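Local coordinates for GTPase subunit of restriction endonuclease (Thermococcus gammatolerans, PDB 6P0F), which probably recognises modified DNA through this YTH-like N-terminal domain, as the GTPase subunit of a McrB-type restriction endonuclease, at residues A[72-86]-A[141-154]. Residues are numbered along the deposited sequence; the frame is centred on the assembly and turned at random.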
ATOM      1  N   LEU A  72      -3.546   4.220   2.319  1.00 18.03           N
ATOM      2  CA  LEU A  72      -3.335   4.074   3.755  1.00 17.01           C
ATOM      3  C   LEU A  72      -3.080   2.592   4.002  1.00 19.32           C
ATOM      4  O   LEU A  72      -3.962   1.766   3.760  1.00 19.65           O
ATOM      5  CB  LEU A  72      -4.551   4.528   4.558  1.00 18.74           C
ATOM      6  CG  LEU A  72      -4.739   6.047   4.586  1.00 17.52           C
ATOM      7  CD1 LEU A  72      -6.192   6.320   4.965  1.00 20.20           C
ATOM      8  CD2 LEU A  72      -3.777   6.745   5.512  1.00 19.14           C
ATOM      9  N   PHE A  73      -1.868   2.248   4.407  1.00 16.23           N
ATOM     10  CA  PHE A  73      -1.559   0.889   4.845  1.00 16.79           C
ATOM     11  C   PHE A  73      -1.874   0.824   6.333  1.00 15.40           C
ATOM     12  O   PHE A  73      -1.225   1.489   7.148  1.00 18.41           O
ATOM     13  CB  PHE A  73      -0.093   0.548   4.593  1.00 18.29           C
ATOM     14  CG  PHE A  73       0.266   0.361   3.167  1.00 16.52           C
ATOM     15  CD1 PHE A  73      -0.012  -0.804   2.487  1.00 19.51           C
ATOM     16  CD2 PHE A  73       0.942   1.374   2.503  1.00 20.62           C
ATOM     17  CE1 PHE A  73       0.371  -0.960   1.164  1.00 20.42           C
ATOM     18  CE2 PHE A  73       1.333   1.217   1.169  1.00 20.20           C
ATOM     19  CZ  PHE A  73       1.051   0.059   0.512  1.00 19.38           C
ATOM     20  N   TYR A  74      -2.885   0.037   6.699  1.00 18.28           N
ATOM     21  CA  TYR A  74      -3.180  -0.267   8.085  1.00 17.27           C
ATOM     22  C   TYR A  74      -2.367  -1.495   8.482  1.00 17.14           C
ATOM     23  O   TYR A  74      -2.377  -2.476   7.753  1.00 18.76           O
ATOM     24  CB  TYR A  74      -4.668  -0.583   8.231  1.00 17.17           C
ATOM     25  CG  TYR A  74      -5.651   0.557   8.233  1.00 17.59           C
ATOM     26  CD1 TYR A  74      -5.296   1.837   7.833  1.00 18.47           C
ATOM     27  CD2 TYR A  74      -6.954   0.335   8.642  1.00 18.06           C
ATOM     28  CE1 TYR A  74      -6.221   2.871   7.843  1.00 19.21           C
ATOM     29  CE2 TYR A  74      -7.891   1.364   8.665  1.00 20.08           C
ATOM     30  CZ  TYR A  74      -7.522   2.616   8.250  1.00 19.20           C
ATOM     31  OH  TYR A  74      -8.449   3.639   8.282  1.00 20.15           O
ATOM     32  N   VAL A  75      -1.676  -1.441   9.619  1.00 18.56           N
ATOM     33  CA  VAL A  75      -0.814  -2.541  10.051  1.00 21.40           C
ATOM     34  C   VAL A  75      -1.248  -2.968  11.448  1.00 19.70           C
ATOM     35  O   VAL A  75      -1.226  -2.162  12.386  1.00 21.22           O
ATOM     36  CB  VAL A  75       0.665  -2.134  10.031  1.00 22.54           C
ATOM     37  CG1 VAL A  75       1.544  -3.313  10.469  1.00 23.67           C
ATOM     38  CG2 VAL A  75       1.062  -1.625   8.639  1.00 22.06           C
ATOM     39  N   GLY A  76      -1.600  -4.238  11.606  1.00 20.78           N
ATOM     40  CA  GLY A  76      -2.075  -4.706  12.892  1.00 21.64           C
ATOM     41  C   GLY A  76      -2.429  -6.178  12.810  1.00 18.80           C
ATOM     42  O   GLY A  76      -2.326  -6.797  11.754  1.00 20.70           O
ATOM     43  N   LYS A  77      -2.907  -6.702  13.939  1.00 21.95           N
ATOM     44  CA  LYS A  77      -3.243  -8.123  14.082  1.00 23.69           C
ATOM     45  C   LYS A  77      -4.670  -8.351  13.592  1.00 20.62           C
ATOM     46  O   LYS A  77      -5.640  -7.875  14.201  1.00 20.91           O
ATOM     47  CB  LYS A  77      -3.053  -8.529  15.541  1.00 25.29           C
ATOM     48  CG  LYS A  77      -3.615  -9.871  15.933  1.00 36.80           C
ATOM     49  CD  LYS A  77      -2.862 -10.996  15.279  1.00 39.00           C
ATOM     50  CE  LYS A  77      -3.316 -12.321  15.911  1.00 45.37           C
ATOM     51  NZ  LYS A  77      -2.270 -12.919  16.808  1.00 62.88           N
ATOM     52  N   ARG A  78      -4.790  -9.054  12.472  1.00 21.59           N
ATOM     53  CA  ARG A  78      -6.103  -9.359  11.936  1.00 18.35           C
ATOM     54  C   ARG A  78      -6.747 -10.424  12.808  1.00 22.62           C
ATOM     55  O   ARG A  78      -6.178 -11.503  12.968  1.00 24.88           O
ATOM     56  CB  ARG A  78      -6.001  -9.840  10.497  1.00 21.27           C
ATOM     57  CG  ARG A  78      -7.357 -10.118   9.909  1.00 22.65           C
ATOM     58  CD  ARG A  78      -7.332 -10.336   8.389  1.00 28.11           C
ATOM     59  NE  ARG A  78      -6.783  -9.175   7.684  1.00 33.78           N
ATOM     60  CZ  ARG A  78      -7.482  -8.085   7.382  1.00 31.82           C
ATOM     61  NH1 ARG A  78      -8.763  -8.020   7.687  1.00 35.50           N
ATOM     62  NH2 ARG A  78      -6.893  -7.068   6.757  1.00 27.76           N
ATOM     63  N   ILE A  79      -7.910 -10.125  13.376  1.00 20.74           N
ATOM     64  CA  ILE A  79      -8.593 -11.085  14.250  1.00 25.75           C
ATOM     65  C   ILE A  79      -9.948 -11.526  13.734  1.00 25.68           C
ATOM     66  O   ILE A  79     -10.559 -12.416  14.330  1.00 27.16           O
ATOM     67  CB  ILE A  79      -8.739 -10.568  15.696  1.00 28.35           C
ATOM     68  CG1 ILE A  79      -9.414  -9.201  15.709  1.00 28.78           C
ATOM     69  CG2 ILE A  79      -7.416 -10.600  16.395  1.00 36.79           C
ATOM     70  CD1 ILE A  79      -9.919  -8.840  17.098  1.00 38.46           C
ATOM     71  N   SER A  80     -10.421 -11.002  12.637  1.00 22.96           N
ATOM     72  CA  SER A  80     -11.664 -11.471  12.068  1.00 28.25           C
ATOM     73  C   SER A  80     -11.726 -10.845  10.705  1.00 27.01           C
ATOM     74  O   SER A  80     -10.852 -10.052  10.332  1.00 29.34           O
ATOM     75  CB  SER A  80     -12.881 -11.099  12.923  1.00 36.06           C
ATOM     76  OG  SER A  80     -13.905 -12.080  12.776  1.00 40.63           O
ATOM     77  N   ARG A  81     -12.736 -11.206   9.947  1.00 30.21           N
ATOM     78  CA  ARG A  81     -12.940 -10.524   8.692  1.00 27.85           C
ATOM     79  C   ARG A  81     -13.166  -9.038   8.996  1.00 34.74           C
ATOM     80  O   ARG A  81     -14.043  -8.672   9.799  1.00 35.02           O
ATOM     81  CB  ARG A  81     -14.118 -11.083   7.910  1.00 34.94           C
ATOM     82  CG  ARG A  81     -14.230 -10.377   6.558  1.00 39.09           C
ATOM     83  CD  ARG A  81     -14.881 -11.221   5.485  1.00 46.54           C
ATOM     84  NE  ARG A  81     -16.070 -11.912   5.965  1.00 51.31           N
ATOM     85  CZ  ARG A  81     -16.481 -13.084   5.491  1.00 46.84           C
ATOM     86  NH1 ARG A  81     -15.793 -13.683   4.524  1.00 49.60           N
ATOM     87  NH2 ARG A  81     -17.577 -13.657   5.974  1.00 49.58           N
ATOM     88  N   ASN A  82     -12.314  -8.213   8.411  1.00 26.35           N
ATOM     89  CA  ASN A  82     -12.403  -6.754   8.434  1.00 24.85           C
ATOM     90  C   ASN A  82     -12.196  -6.145   9.808  1.00 24.29           C
ATOM     91  O   ASN A  82     -12.575  -4.979  10.036  1.00 22.87           O
ATOM     92  CB  ASN A  82     -13.729  -6.279   7.856  1.00 25.93           C
ATOM     93  CG  ASN A  82     -13.834  -6.520   6.374  1.00 31.55           C
ATOM     94  OD1 ASN A  82     -12.888  -6.303   5.615  1.00 35.07           O
ATOM     95  ND2 ASN A  82     -14.992  -7.025   5.951  1.00 34.90           N
ATOM     96  N   LYS A  83     -11.530  -6.845  10.706  1.00 21.32           N
ATOM     97  CA  LYS A  83     -11.336  -6.339  12.055  1.00 23.47           C
ATOM     98  C   LYS A  83      -9.911  -6.570  12.531  1.00 23.47           C
ATOM     99  O   LYS A  83      -9.320  -7.633  12.302  1.00 24.63           O
ATOM    100  CB  LYS A  83     -12.324  -6.998  13.038  1.00 25.35           C
ATOM    101  CG  LYS A  83     -13.797  -6.663  12.761  1.00 35.53           C
ATOM    102  CD  LYS A  83     -14.623  -6.730  14.075  1.00 41.54           C
ATOM    103  CE  LYS A  83     -15.937  -5.947  13.916  1.00 46.23           C
ATOM    104  NZ  LYS A  83     -16.315  -5.672  12.542  1.00 52.08           N
ATOM    105  N   VAL A  84      -9.384  -5.571  13.220  1.00 20.44           N
ATOM    106  CA  VAL A  84      -8.062  -5.620  13.814  1.00 19.62           C
ATOM    107  C   VAL A  84      -8.230  -5.718  15.321  1.00 22.91           C
ATOM    108  O   VAL A  84      -9.246  -5.300  15.888  1.00 23.64           O
ATOM    109  CB  VAL A  84      -7.222  -4.377  13.418  1.00 20.78           C
ATOM    110  CG1 VAL A  84      -7.833  -3.116  14.052  1.00 23.16           C
ATOM    111  CG2 VAL A  84      -5.759  -4.506  13.803  1.00 23.55           C
ATOM    112  N   ASP A  85      -7.207  -6.267  15.978  1.00 22.87           N
ATOM    113  CA  ASP A  85      -7.185  -6.347  17.434  1.00 27.03           C
ATOM    114  C   ASP A  85      -6.658  -5.036  17.997  1.00 26.97           C
ATOM    115  O   ASP A  85      -5.453  -4.767  17.943  1.00 27.86           O
ATOM    116  CB  ASP A  85      -6.309  -7.509  17.891  1.00 28.93           C
ATOM    117  CG  ASP A  85      -6.388  -7.748  19.398  1.00 32.71           C
ATOM    118  OD1 ASP A  85      -6.898  -6.886  20.130  1.00 31.53           O
ATOM    119  OD2 ASP A  85      -5.946  -8.832  19.836  1.00 37.70           O
ATOM    120  N   LEU A  86      -7.547  -4.234  18.573  1.00 31.14           N
ATOM    121  CA  LEU A  86      -7.109  -2.936  19.069  1.00 33.62           C
ATOM    122  C   LEU A  86      -6.399  -3.030  20.407  1.00 34.89           C
ATOM    123  O   LEU A  86      -5.950  -2.002  20.917  1.00 37.03           O
ATOM    124  CB  LEU A  86      -8.280  -1.964  19.192  1.00 26.79           C
ATOM    125  CG  LEU A  86      -8.909  -1.535  17.875  1.00 29.26           C
ATOM    126  CD1 LEU A  86     -10.156  -0.706  18.085  1.00 31.05           C
ATOM    127  CD2 LEU A  86      -7.896  -0.758  17.029  1.00 30.20           C
ATOM    128  N   ILE A 141      -7.412   7.018  12.988  1.00 23.10           N
ATOM    129  CA  ILE A 141      -7.645   7.289  11.570  1.00 20.52           C
ATOM    130  C   ILE A 141      -9.050   6.834  11.166  1.00 20.76           C
ATOM    131  O   ILE A 141      -9.764   7.537  10.439  1.00 20.16           O
ATOM    132  CB  ILE A 141      -6.568   6.612  10.701  1.00 21.32           C
ATOM    133  CG1 ILE A 141      -5.200   7.215  11.021  1.00 27.65           C
ATOM    134  CG2 ILE A 141      -6.913   6.755   9.234  1.00 22.47           C
ATOM    135  CD1 ILE A 141      -5.114   8.726  10.792  1.00 30.17           C
ATOM    136  N   ASN A 142      -9.458   5.635  11.588  1.00 19.22           N
ATOM    137  CA  ASN A 142     -10.816   5.190  11.275  1.00 17.72           C
ATOM    138  C   ASN A 142     -11.849   6.176  11.802  1.00 20.75           C
ATOM    139  O   ASN A 142     -12.816   6.509  11.110  1.00 20.23           O
ATOM    140  CB  ASN A 142     -11.083   3.800  11.858  1.00 19.82           C
ATOM    141  CG  ASN A 142     -10.607   2.684  10.933  1.00 17.35           C
ATOM    142  OD1 ASN A 142     -10.621   2.814   9.707  1.00 20.51           O
ATOM    143  ND2 ASN A 142     -10.264   1.543  11.527  1.00 20.39           N
ATOM    144  N   SER A 143     -11.654   6.646  13.031  1.00 20.45           N
ATOM    145  CA  SER A 143     -12.587   7.599  13.629  1.00 22.24           C
ATOM    146  C   SER A 143     -12.706   8.850  12.779  1.00 23.58           C
ATOM    147  O   SER A 143     -13.818   9.307  12.476  1.00 24.88           O
ATOM    148  CB  SER A 143     -12.127   7.922  15.045  1.00 25.09           C
ATOM    149  OG  SER A 143     -12.293   6.758  15.852  1.00 31.71           O
ATOM    150  N   LYS A 144     -11.570   9.401  12.342  1.00 23.49           N
ATOM    151  CA  LYS A 144     -11.623  10.590  11.503  1.00 24.64           C
ATOM    152  C   LYS A 144     -12.360  10.307  10.197  1.00 27.57           C
ATOM    153  O   LYS A 144     -13.062  11.182   9.670  1.00 28.35           O
ATOM    154  CB  LYS A 144     -10.206  11.106  11.232  1.00 25.10           C
ATOM    155  CG  LYS A 144     -10.168  12.543  10.763  1.00 43.69           C
ATOM    156  CD  LYS A 144     -10.835  13.509  11.760  1.00 45.93           C
ATOM    157  CE  LYS A 144     -10.384  14.956  11.564  1.00 57.40           C
ATOM    158  NZ  LYS A 144     -10.702  15.809  12.757  1.00 55.98           N
ATOM    159  N   LEU A 145     -12.231   9.092   9.665  1.00 21.43           N
ATOM    160  CA  LEU A 145     -12.888   8.724   8.414  1.00 17.82           C
ATOM    161  C   LEU A 145     -14.354   8.332   8.598  1.00 20.42           C
ATOM    162  O   LEU A 145     -15.038   8.089   7.597  1.00 23.33           O
ATOM    163  CB  LEU A 145     -12.171   7.548   7.746  1.00 21.67           C
ATOM    164  CG  LEU A 145     -10.835   7.882   7.062  1.00 21.15           C
ATOM    165  CD1 LEU A 145     -10.065   6.621   6.696  1.00 22.86           C
ATOM    166  CD2 LEU A 145     -11.077   8.708   5.818  1.00 26.06           C
ATOM    167  N   GLY A 146     -14.819   8.192   9.834  1.00 21.41           N
ATOM    168  CA  GLY A 146     -16.185   7.762  10.088  1.00 22.08           C
ATOM    169  C   GLY A 146     -16.398   6.272  10.049  1.00 20.84           C
ATOM    170  O   GLY A 146     -17.544   5.822   9.925  1.00 22.25           O
ATOM    171  N   TYR A 147     -15.331   5.483  10.097  1.00 19.48           N
ATOM    172  CA  TYR A 147     -15.426   4.041  10.185  1.00 18.56           C
ATOM    173  C   TYR A 147     -15.398   3.602  11.647  1.00 18.56           C
ATOM    174  O   TYR A 147     -14.938   4.329  12.531  1.00 22.72           O
ATOM    175  CB  TYR A 147     -14.260   3.384   9.430  1.00 21.14           C
ATOM    176  CG  TYR A 147     -14.229   3.548   7.940  1.00 18.16           C
ATOM    177  CD1 TYR A 147     -15.323   3.278   7.161  1.00 21.37           C
ATOM    178  CD2 TYR A 147     -13.043   3.875   7.303  1.00 18.96           C
ATOM    179  CE1 TYR A 147     -15.258   3.361   5.803  1.00 24.03           C
ATOM    180  CE2 TYR A 147     -12.971   3.986   5.950  1.00 19.95           C
ATOM    181  CZ  TYR A 147     -14.063   3.741   5.201  1.00 23.81           C
ATOM    182  OH  TYR A 147     -13.970   3.828   3.844  1.00 26.13           O
ATOM    183  N   ASN A 148     -15.885   2.387  11.900  1.00 23.13           N
ATOM    184  CA  ASN A 148     -15.708   1.820  13.215  1.00 23.30           C
ATOM    185  C   ASN A 148     -14.236   1.762  13.555  1.00 22.71           C
ATOM    186  O   ASN A 148     -13.394   1.523  12.671  1.00 21.66           O
ATOM    187  CB  ASN A 148     -16.319   0.424  13.291  1.00 25.44           C
ATOM    188  CG  ASN A 148     -17.849   0.448  13.254  1.00 38.87           C
ATOM    189  OD1 ASN A 148     -18.482   1.518  13.230  1.00 37.80           O
ATOM    190  ND2 ASN A 148     -18.447  -0.736  13.236  1.00 45.55           N
ATOM    191  N   PRO A 149     -13.884   1.937  14.824  1.00 23.02           N
ATOM    192  CA  PRO A 149     -12.471   1.998  15.208  1.00 25.13           C
ATOM    193  C   PRO A 149     -11.634   0.806  14.757  1.00 23.30           C
ATOM    194  O   PRO A 149     -10.455   0.982  14.456  1.00 23.92           O
ATOM    195  CB  PRO A 149     -12.526   2.073  16.738  1.00 29.84           C
ATOM    196  CG  PRO A 149     -13.870   2.672  17.051  1.00 31.70           C
ATOM    197  CD  PRO A 149     -14.796   2.287  15.940  1.00 27.47           C
ATOM    198  N   ASP A 150     -12.186  -0.404  14.755  1.00 23.41           N
ATOM    199  CA  ASP A 150     -11.401  -1.596  14.455  1.00 22.76           C
ATOM    200  C   ASP A 150     -11.506  -2.034  12.996  1.00 22.15           C
ATOM    201  O   ASP A 150     -11.052  -3.140  12.656  1.00 22.66           O
ATOM    202  CB  ASP A 150     -11.820  -2.747  15.389  1.00 23.23           C
ATOM    203  CG  ASP A 150     -13.289  -3.099  15.288  1.00 29.92           C
ATOM    204  OD1 ASP A 150     -14.060  -2.423  14.572  1.00 30.76           O
ATOM    205  OD2 ASP A 150     -13.703  -4.066  15.974  1.00 32.25           O
ATOM    206  N   TYR A 151     -12.077  -1.196  12.127  1.00 21.62           N
ATOM    207  CA  TYR A 151     -12.173  -1.509  10.709  1.00 20.20           C
ATOM    208  C   TYR A 151     -10.792  -1.766  10.105  1.00 21.06           C
ATOM    209  O   TYR A 151      -9.867  -0.961  10.245  1.00 20.77           O
ATOM    210  CB  TYR A 151     -12.861  -0.359   9.988  1.00 20.55           C
ATOM    211  CG  TYR A 151     -13.021  -0.526   8.496  1.00 21.15           C
ATOM    212  CD1 TYR A 151     -13.650  -1.626   7.959  1.00 24.70           C
ATOM    213  CD2 TYR A 151     -12.551   0.447   7.631  1.00 19.85           C
ATOM    214  CE1 TYR A 151     -13.791  -1.766   6.592  1.00 24.68           C
ATOM    215  CE2 TYR A 151     -12.710   0.342   6.280  1.00 20.87           C
ATOM    216  CZ  TYR A 151     -13.301  -0.764   5.750  1.00 24.37           C
ATOM    217  OH  TYR A 151     -13.430  -0.853   4.379  1.00 26.27           O
ATOM    218  N   PHE A 152     -10.672  -2.891   9.401  1.00 19.55           N
ATOM    219  CA  PHE A 152      -9.366  -3.407   8.963  1.00 18.31           C
ATOM    220  C   PHE A 152      -9.601  -4.233   7.709  1.00 21.57           C
ATOM    221  O   PHE A 152      -9.510  -5.471   7.719  1.00 21.19           O
ATOM    222  CB  PHE A 152      -8.719  -4.220  10.094  1.00 18.83           C
ATOM    223  CG  PHE A 152      -7.264  -4.582   9.887  1.00 17.82           C
ATOM    224  CD1 PHE A 152      -6.348  -3.667   9.473  1.00 19.78           C
ATOM    225  CD2 PHE A 152      -6.806  -5.855  10.175  1.00 23.16           C
ATOM    226  CE1 PHE A 152      -5.015  -4.014   9.313  1.00 22.20           C
ATOM    227  CE2 PHE A 152      -5.482  -6.200  10.014  1.00 22.65           C
ATOM    228  CZ  PHE A 152      -4.578  -5.277   9.565  1.00 19.16           C
ATOM    229  N   PRO A 153      -9.898  -3.573   6.587  1.00 20.02           N
ATOM    230  CA  PRO A 153     -10.180  -4.312   5.356  1.00 20.26           C
ATOM    231  C   PRO A 153      -8.912  -4.885   4.758  1.00 21.24           C
ATOM    232  O   PRO A 153      -7.821  -4.323   4.888  1.00 21.91           O
ATOM    233  CB  PRO A 153     -10.801  -3.260   4.433  1.00 23.60           C
ATOM    234  CG  PRO A 153     -10.128  -1.981   4.848  1.00 23.00           C
ATOM    235  CD  PRO A 153      -9.915  -2.106   6.364  1.00 19.01           C
ATOM    236  N   ILE A 154      -9.061  -6.019   4.067  1.00 21.51           N
ATOM    237  CA  ILE A 154      -7.935  -6.482   3.253  1.00 24.90           C
ATOM    238  C   ILE A 154      -7.609  -5.462   2.173  1.00 23.47           C
ATOM    239  O   ILE A 154      -6.437  -5.119   1.952  1.00 23.43           O
ATOM    240  CB  ILE A 154      -8.228  -7.875   2.673  1.00 30.79           C
ATOM    241  CG1 ILE A 154      -8.102  -8.913   3.792  1.00 33.87           C
ATOM    242  CG2 ILE A 154      -7.245  -8.199   1.578  1.00 31.85           C
ATOM    243  CD1 ILE A 154      -8.553 -10.278   3.384  1.00 33.97           C
TER
HETATM  244  O   HOH W   1     -11.693  -5.779  17.080  1.00 33.85           O
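Y74 OH donates a 2.7 Å hydrogen bond to OD1 of N142, reaching it from above the amide's carbonyl plane, with ring and amide planes 69° apart. The same amide works from its other end: ND2 grips O of Y151 on a lone pair at 2.8 Å and also O of P149, so one buried side chain ties helix 138-145 to the loop that follows it. Trimming N142 to an alanine is likely to strip the Y74 hydroxyl of its acceptor and leave the 148-151 turn free to shift. R78 NH1 bonds F152 O at 2.7 Å, while the R78 guanidinium lies flat on the F152 ring, planes 9° apart, and I154 CG1 lies over the other face of the guanidinium. F152 projects toward strand 72-76 and the hairpin, chi1 -168° setting CG anti to the backbone N; V84 CG2 makes a CH-pi contact over the ring face opposite R78, and Y74 CB packs 3.6 Å from F152 CE1. Backbone bonds from F152 N to N82 O and from V84 N to D150 O (3.0 Å) dock the loop along the 78-84 hairpin. Beyond them, I138 of helix 138-145 touches the side chains of Y74 and F152, and I7 of neighbouring strand 5-11 packs against Y74 and P153.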